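Local coordinates for protein polyguluronate lyase (Corynebacterium sp., PDB 1UAI) that probably cleaves the poly(alpha-L-guluronate) blocks of alginate as a lyase, using a jellyroll beta-sandwich fold, at residues Ala8-Leu13 / Phe45-Lys50. Residues are numbered along the deposited sequence; the frame is centred on the assembly and turned at random.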
ATOM      1  N   ALA A   8      10.179   3.502  11.136  1.00  5.15           N
ATOM      2  CA  ALA A   8      11.481   3.066  10.636  1.00  5.80           C
ATOM      3  C   ALA A   8      12.207   2.105  11.578  1.00  5.03           C
ATOM      4  O   ALA A   8      13.234   1.536  11.214  1.00  5.84           O
ATOM      5  CB  ALA A   8      12.362   4.279  10.348  1.00  5.46           C
ATOM      6  N   GLN A   9      11.684   1.936  12.789  1.00  5.88           N
ATOM      7  CA  GLN A   9      12.285   1.017  13.752  1.00  6.32           C
ATOM      8  C   GLN A   9      11.607  -0.351  13.667  1.00  5.76           C
ATOM      9  O   GLN A   9      12.116  -1.336  14.198  1.00  6.95           O
ATOM     10  CB  GLN A   9      12.151   1.559  15.179  1.00  6.87           C
ATOM     11  CG  GLN A   9      12.847   2.889  15.409  1.00  7.98           C
ATOM     12  CD  GLN A   9      12.630   3.431  16.807  1.00  8.06           C
ATOM     13  OE1 GLN A   9      11.512   3.431  17.316  1.00  8.92           O
ATOM     14  NE2 GLN A   9      13.701   3.912  17.431  1.00 11.18           N
ATOM     15  N   GLN A  10      10.461  -0.403  12.994  1.00  5.52           N
ATOM     16  CA  GLN A  10       9.691  -1.638  12.831  1.00  6.24           C
ATOM     17  C   GLN A  10       9.955  -2.327  11.493  1.00  7.14           C
ATOM     18  O   GLN A  10       9.913  -3.556  11.395  1.00  8.20           O
ATOM     19  CB  GLN A  10       8.196  -1.337  12.941  1.00  6.26           C
ATOM     20  CG  GLN A  10       7.716  -0.982  14.336  1.00  7.06           C
ATOM     21  CD  GLN A  10       7.742  -2.169  15.275  1.00  7.06           C
ATOM     22  OE1 GLN A  10       7.395  -3.284  14.888  1.00  8.00           O
ATOM     23  NE2 GLN A  10       8.142  -1.935  16.521  1.00 10.41           N
ATOM     24  N   LEU A  11      10.202  -1.527  10.461  1.00  6.21           N
ATOM     25  CA  LEU A  11      10.471  -2.025   9.115  1.00  6.63           C
ATOM     26  C   LEU A  11      11.697  -1.302   8.580  1.00  6.25           C
ATOM     27  O   LEU A  11      12.010  -0.204   9.034  1.00  6.78           O
ATOM     28  CB  LEU A  11       9.288  -1.720   8.192  1.00  7.19           C
ATOM     29  CG  LEU A  11       7.906  -2.228   8.608  1.00  6.70           C
ATOM     30  CD1 LEU A  11       6.850  -1.629   7.692  1.00  8.76           C
ATOM     31  CD2 LEU A  11       7.873  -3.748   8.548  1.00  7.76           C
ATOM     32  N   ASP A  12      12.397  -1.914   7.628  1.00  6.62           N
ATOM     33  CA  ASP A  12      13.561  -1.267   7.036  1.00  6.54           C
ATOM     34  C   ASP A  12      13.013  -0.349   5.950  1.00  5.47           C
ATOM     35  O   ASP A  12      12.695  -0.793   4.846  1.00  5.75           O
ATOM     36  CB  ASP A  12      14.514  -2.292   6.413  1.00  7.75           C
ATOM     37  CG  ASP A  12      15.799  -1.655   5.915  1.00  7.75           C
ATOM     38  OD1 ASP A  12      15.810  -0.420   5.726  1.00  7.76           O
ATOM     39  OD2 ASP A  12      16.795  -2.384   5.706  1.00 10.44           O
ATOM     40  N   LEU A  13      12.895   0.933   6.277  1.00  5.09           N
ATOM     41  CA  LEU A  13      12.358   1.912   5.342  1.00  4.85           C
ATOM     42  C   LEU A  13      13.418   2.642   4.525  1.00  5.11           C
ATOM     43  O   LEU A  13      13.125   3.654   3.889  1.00  5.51           O
ATOM     44  CB  LEU A  13      11.496   2.930   6.097  1.00  5.77           C
ATOM     45  CG  LEU A  13      10.300   2.344   6.852  1.00  5.84           C
ATOM     46  CD1 LEU A  13       9.514   3.473   7.500  1.00  6.89           C
ATOM     47  CD2 LEU A  13       9.415   1.558   5.894  1.00  7.46           C
ATOM     48  N   PHE A  45       0.547   7.689  10.213  1.00  4.46           N
ATOM     49  CA  PHE A  45       1.763   6.924   9.962  1.00  4.99           C
ATOM     50  C   PHE A  45       2.528   6.866  11.276  1.00  4.82           C
ATOM     51  O   PHE A  45       3.247   7.799  11.629  1.00  5.57           O
ATOM     52  CB  PHE A  45       2.586   7.639   8.888  1.00  4.73           C
ATOM     53  CG  PHE A  45       3.887   6.966   8.561  1.00  4.86           C
ATOM     54  CD1 PHE A  45       3.909   5.719   7.945  1.00  4.46           C
ATOM     55  CD2 PHE A  45       5.096   7.590   8.856  1.00  5.20           C
ATOM     56  CE1 PHE A  45       5.118   5.103   7.624  1.00  5.10           C
ATOM     57  CE2 PHE A  45       6.310   6.983   8.540  1.00  5.69           C
ATOM     58  CZ  PHE A  45       6.319   5.737   7.921  1.00  5.94           C
ATOM     59  N   GLN A  46       2.379   5.758  11.991  1.00  4.84           N
ATOM     60  CA  GLN A  46       3.007   5.607  13.295  1.00  5.09           C
ATOM     61  C   GLN A  46       3.197   4.139  13.630  1.00  4.94           C
ATOM     62  O   GLN A  46       2.655   3.263  12.962  1.00  4.94           O
ATOM     63  CB  GLN A  46       2.091   6.210  14.363  1.00  5.98           C
ATOM     64  CG  GLN A  46       0.749   5.475  14.450  1.00  6.82           C
ATOM     65  CD  GLN A  46      -0.075   5.861  15.660  1.00  7.50           C
ATOM     66  OE1 GLN A  46      -0.739   6.898  15.675  1.00  9.07           O
ATOM     67  NE2 GLN A  46      -0.031   5.026  16.693  1.00  9.39           N
ATOM     68  N   VAL A  47       3.978   3.871  14.668  1.00  5.25           N
ATOM     69  CA  VAL A  47       4.140   2.499  15.129  1.00  5.21           C
ATOM     70  C   VAL A  47       2.796   2.229  15.810  1.00  5.26           C
ATOM     71  O   VAL A  47       2.233   3.129  16.439  1.00  6.19           O
ATOM     72  CB  VAL A  47       5.264   2.371  16.182  1.00  5.64           C
ATOM     73  CG1 VAL A  47       5.283   0.959  16.759  1.00  5.67           C
ATOM     74  CG2 VAL A  47       6.604   2.700  15.552  1.00  6.10           C
ATOM     75  N   ASN A  48       2.260   1.022  15.676  1.00  5.85           N
ATOM     76  CA  ASN A  48       0.988   0.746  16.326  1.00  6.64           C
ATOM     77  C   ASN A  48       1.163   0.695  17.844  1.00  6.55           C
ATOM     78  O   ASN A  48       2.283   0.590  18.347  1.00  6.80           O
ATOM     79  CB  ASN A  48       0.360  -0.552  15.794  1.00  6.54           C
ATOM     80  CG  ASN A  48       1.260  -1.762  15.949  1.00  6.23           C
ATOM     81  OD1 ASN A  48       2.323  -1.696  16.562  1.00  6.76           O
ATOM     82  ND2 ASN A  48       0.826  -2.887  15.392  1.00  7.87           N
ATOM     83  N   ALA A  49       0.053   0.797  18.569  1.00  7.63           N
ATOM     84  CA  ALA A  49       0.083   0.786  20.028  1.00  8.19           C
ATOM     85  C   ALA A  49       0.790  -0.437  20.608  1.00  8.33           C
ATOM     86  O   ALA A  49       1.477  -0.336  21.624  1.00  8.65           O
ATOM     87  CB  ALA A  49      -1.339   0.877  20.578  1.00  9.72           C
ATOM     88  N   LYS A  50       0.627  -1.588  19.962  1.00  7.58           N
ATOM     89  CA  LYS A  50       1.250  -2.816  20.445  1.00  7.68           C
ATOM     90  C   LYS A  50       2.735  -2.942  20.115  1.00  7.52           C
ATOM     91  O   LYS A  50       3.378  -3.917  20.505  1.00  6.71           O
ATOM     92  CB  LYS A  50       0.491  -4.036  19.915  1.00  8.63           C
ATOM     93  CG  LYS A  50      -0.889  -4.210  20.533  1.00 10.60           C
ATOM     94  CD  LYS A  50      -1.562  -5.483  20.042  1.00 12.40           C
ATOM     95  CE  LYS A  50      -2.913  -5.692  20.710  1.00 14.68           C
ATOM     96  NZ  LYS A  50      -3.871  -4.601  20.382  1.00 16.24           N
TER
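In this jellyroll beta-sandwich, Gln10 and Leu13 of an N-terminal loop pack against Val47 and Phe45 of strand 45-47, the outermost strand at one end of the seven-stranded antiparallel sheet. The loop leads into strand 16-20 of the other sheet, so the contact joins the entry to one sheet with the edge of the other. Gln10 meets Val47 through its aliphatic part: CG faces the notch between the two methyls, 3.9 Å from Val47 CG1 and 4.0 Å from Val47 CG2, and the two side chains cross at about a right angle. The glutamine chain bends at its second torsion (chi2 -70°), which brings the amide back beside the valine, with NE2 4.1 Å from Val47 CG1. NE2 merely brushes that methyl; its hydrogen bond goes to Pro3 O. Glutamine thus suits a partly exposed site where a methylene packs on a buried valine while the amide ties the chain's first residues down.

Deeper in, Leu13 and Phe45 approach from opposite directions, and Leu13 CD1 touches Phe45 CZ at 3.9 Å. The methyl arrives at the rim of the ring, in its plane, rather than over a face. Phe45 carries CG anti to its backbone N (chi1 179°), and this extended reach delivers the far end of the ring to the leucine. Phe56 also meets this ring, with the planes inclined by about 50°, while Leu13 rests on Leu75 of strand 72-79 in the other sheet. Leu13 and Phe45 are both buried, as befits branched and aromatic hydrocarbon between two sheets. With no hydrogen bond between the segments, shape and hydrophobicity set their fit, while the nearby Cys4-Cys51 disulfide and the Gln10-Pro3 bond pin the loop from outside.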